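SsfS6 (PDB 4G2T) is a GT-B-fold protein of the glycosyltransferase type, with two Rossmann-like domains, modelled here with thymidine-5'-diphosphate. Local coordinates at residues A[124-129]-A[142-147]. Residues are numbered along the deposited sequence; the frame is centred on the assembly and turned at random.
Sequences DLVLTE and LGIPWI
Val126 pairs with Trp146 and Leu127 with Ile147 in parallel register, joining neighbouring strands of the N-terminal Rossmann-like sheet; helix 134-142 makes the crossover of this beta-alpha-beta unit. The backbone ladder starts with a weak bond from Val126 N to Pro145 O, tightens where Ile147 N meets Val126 O at 2.6 Å with an N-H...O angle of 170°, and goes on with Thr128 N to Ile147 O at 3.2 Å.

On one face, Ile147 sits between two leucines. Its chi1 of -54° sends CG1 to 3.8 Å from Leu125 CD2 and CG2 to 4.0 Å from Leu127 CD1; helix 32-40 packs on Leu127 from the same chain. Leu125 CD1 presses on the Pro145 carbonyl, 3.2 Å from Pro145 O, and also touches the ring at CG.

The other face carries Val126, Thr128 and Trp146, with Ala139 and Pro136 of the crossover helix against them. Val126 CG2 meets Ile144 CD1, the two side chains crossing at about a right angle. The indole NH of Trp146 is taken by Pro180 O. Thr128 OG1 bonds to Ile20 O, with Ser132 O placed to share its proton; with OG1 anti to the backbone N (chi1 -165°), CG2 falls on the indole side, approaching Trp146 CE3 obliquely at 4.0 Å.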
loop_
_atom_site.group_PDB
_atom_site.type_symbol
_atom_site.label_atom_id
_atom_site.label_comp_id
_atom_site.label_asym_id
_atom_site.label_seq_id
_atom_site.Cartn_x
_atom_site.Cartn_y
_atom_site.Cartn_z
ATOM N N ASP A 124 -5.276 13.688 14.791
ATOM C CA ASP A 124 -6.629 14.140 15.089
ATOM C C ASP A 124 -7.509 12.949 15.434
ATOM O O ASP A 124 -8.585 13.103 16.010
ATOM C CB ASP A 124 -7.224 14.871 13.886
ATOM C CG ASP A 124 -6.271 15.880 13.283
ATOM O OD1 ASP A 124 -5.569 16.574 14.047
ATOM O OD2 ASP A 124 -6.222 15.974 12.039
ATOM N N LEU A 125 -7.039 11.758 15.079
ATOM C CA LEU A 125 -7.853 10.558 15.184
ATOM C C LEU A 125 -6.984 9.308 15.259
ATOM O O LEU A 125 -5.935 9.232 14.618
ATOM C CB LEU A 125 -8.792 10.475 13.982
ATOM C CG LEU A 125 -9.819 9.347 13.936
ATOM C CD1 LEU A 125 -10.778 9.440 15.107
ATOM C CD2 LEU A 125 -10.569 9.409 12.627
ATOM N N VAL A 126 -7.425 8.329 16.044
ATOM C CA VAL A 126 -6.679 7.087 16.215
ATOM C C VAL A 126 -7.424 5.894 15.625
ATOM O O VAL A 126 -8.583 5.648 15.958
ATOM C CB VAL A 126 -6.383 6.809 17.704
ATOM C CG1 VAL A 126 -5.755 5.434 17.877
ATOM C CG2 VAL A 126 -5.477 7.890 18.275
ATOM N N LEU A 127 -6.753 5.162 14.742
ATOM C CA LEU A 127 -7.307 3.934 14.182
ATOM C C LEU A 127 -6.615 2.726 14.799
ATOM O O LEU A 127 -5.387 2.684 14.888
ATOM C CB LEU A 127 -7.145 3.914 12.662
ATOM C CG LEU A 127 -7.519 2.606 11.962
ATOM C CD1 LEU A 127 -8.977 2.253 12.213
ATOM C CD2 LEU A 127 -7.230 2.692 10.470
ATOM N N THR A 128 -7.402 1.744 15.225
ATOM C CA THR A 128 -6.848 0.564 15.876
ATOM C C THR A 128 -7.815 -0.613 15.814
ATOM O O THR A 128 -8.975 -0.454 15.440
ATOM C CB THR A 128 -6.507 0.852 17.349
ATOM O OG1 THR A 128 -5.666 -0.186 17.860
ATOM C CG2 THR A 128 -7.776 0.936 18.187
ATOM N N GLU A 129 -7.328 -1.794 16.181
ATOM C CA GLU A 129 -8.172 -2.983 16.214
ATOM C C GLU A 129 -8.761 -3.194 17.607
ATOM O O GLU A 129 -8.438 -2.460 18.542
ATOM C CB GLU A 129 -7.400 -4.221 15.744
ATOM C CG GLU A 129 -6.213 -4.592 16.610
ATOM C CD GLU A 129 -6.485 -5.795 17.490
ATOM O OE1 GLU A 129 -7.613 -6.330 17.439
ATOM O OE2 GLU A 129 -5.568 -6.207 18.231
ATOM N N LEU A 142 -4.897 12.121 24.995
ATOM C CA LEU A 142 -4.789 13.371 24.249
ATOM C C LEU A 142 -6.130 14.089 24.140
ATOM O O LEU A 142 -6.179 15.288 23.866
ATOM C CB LEU A 142 -4.211 13.124 22.852
ATOM C CG LEU A 142 -2.686 13.156 22.701
ATOM C CD1 LEU A 142 -2.020 12.053 23.509
ATOM C CD2 LEU A 142 -2.294 13.059 21.234
ATOM N N GLY A 143 -7.215 13.353 24.358
ATOM C CA GLY A 143 -8.548 13.921 24.285
ATOM C C GLY A 143 -9.069 14.000 22.863
ATOM O O GLY A 143 -9.695 14.985 22.472
ATOM N N ILE A 144 -8.808 12.953 22.088
ATOM C CA ILE A 144 -9.232 12.896 20.694
ATOM C C ILE A 144 -10.044 11.629 20.438
ATOM O O ILE A 144 -9.859 10.624 21.125
ATOM C CB ILE A 144 -8.018 12.936 19.741
ATOM C CG1 ILE A 144 -7.052 11.793 20.057
ATOM C CG2 ILE A 144 -7.308 14.279 19.836
ATOM C CD1 ILE A 144 -5.849 11.738 19.141
ATOM N N PRO A 145 -10.956 11.673 19.453
ATOM C CA PRO A 145 -11.757 10.488 19.126
ATOM C C PRO A 145 -10.900 9.351 18.576
ATOM O O PRO A 145 -9.756 9.577 18.182
ATOM C CB PRO A 145 -12.714 10.999 18.043
ATOM C CG PRO A 145 -12.032 12.195 17.464
ATOM C CD PRO A 145 -11.320 12.829 18.615
ATOM N N TRP A 146 -11.452 8.141 18.557
ATOM C CA TRP A 146 -10.750 6.992 17.997
ATOM C C TRP A 146 -11.702 6.048 17.270
ATOM O O TRP A 146 -12.906 6.048 17.522
ATOM C CB TRP A 146 -9.967 6.242 19.081
ATOM C CG TRP A 146 -10.816 5.628 20.157
ATOM C CD1 TRP A 146 -11.434 6.277 21.185
ATOM C CD2 TRP A 146 -11.116 4.235 20.323
ATOM N NE1 TRP A 146 -12.111 5.378 21.974
ATOM C CE2 TRP A 146 -11.931 4.119 21.468
ATOM C CE3 TRP A 146 -10.779 3.079 19.613
ATOM C CZ2 TRP A 146 -12.412 2.891 21.918
ATOM C CZ3 TRP A 146 -11.260 1.861 20.062
ATOM C CH2 TRP A 146 -12.069 1.777 21.202
ATOM N N ILE A 147 -11.151 5.250 16.361
ATOM C CA ILE A 147 -11.947 4.317 15.573
ATOM C C ILE A 147 -11.588 2.877 15.917
ATOM O O ILE A 147 -10.413 2.510 15.937
ATOM C CB ILE A 147 -11.729 4.532 14.063
ATOM C CG1 ILE A 147 -11.991 5.991 13.683
ATOM C CG2 ILE A 147 -12.620 3.599 13.257
ATOM C CD1 ILE A 147 -13.420 6.432 13.904
#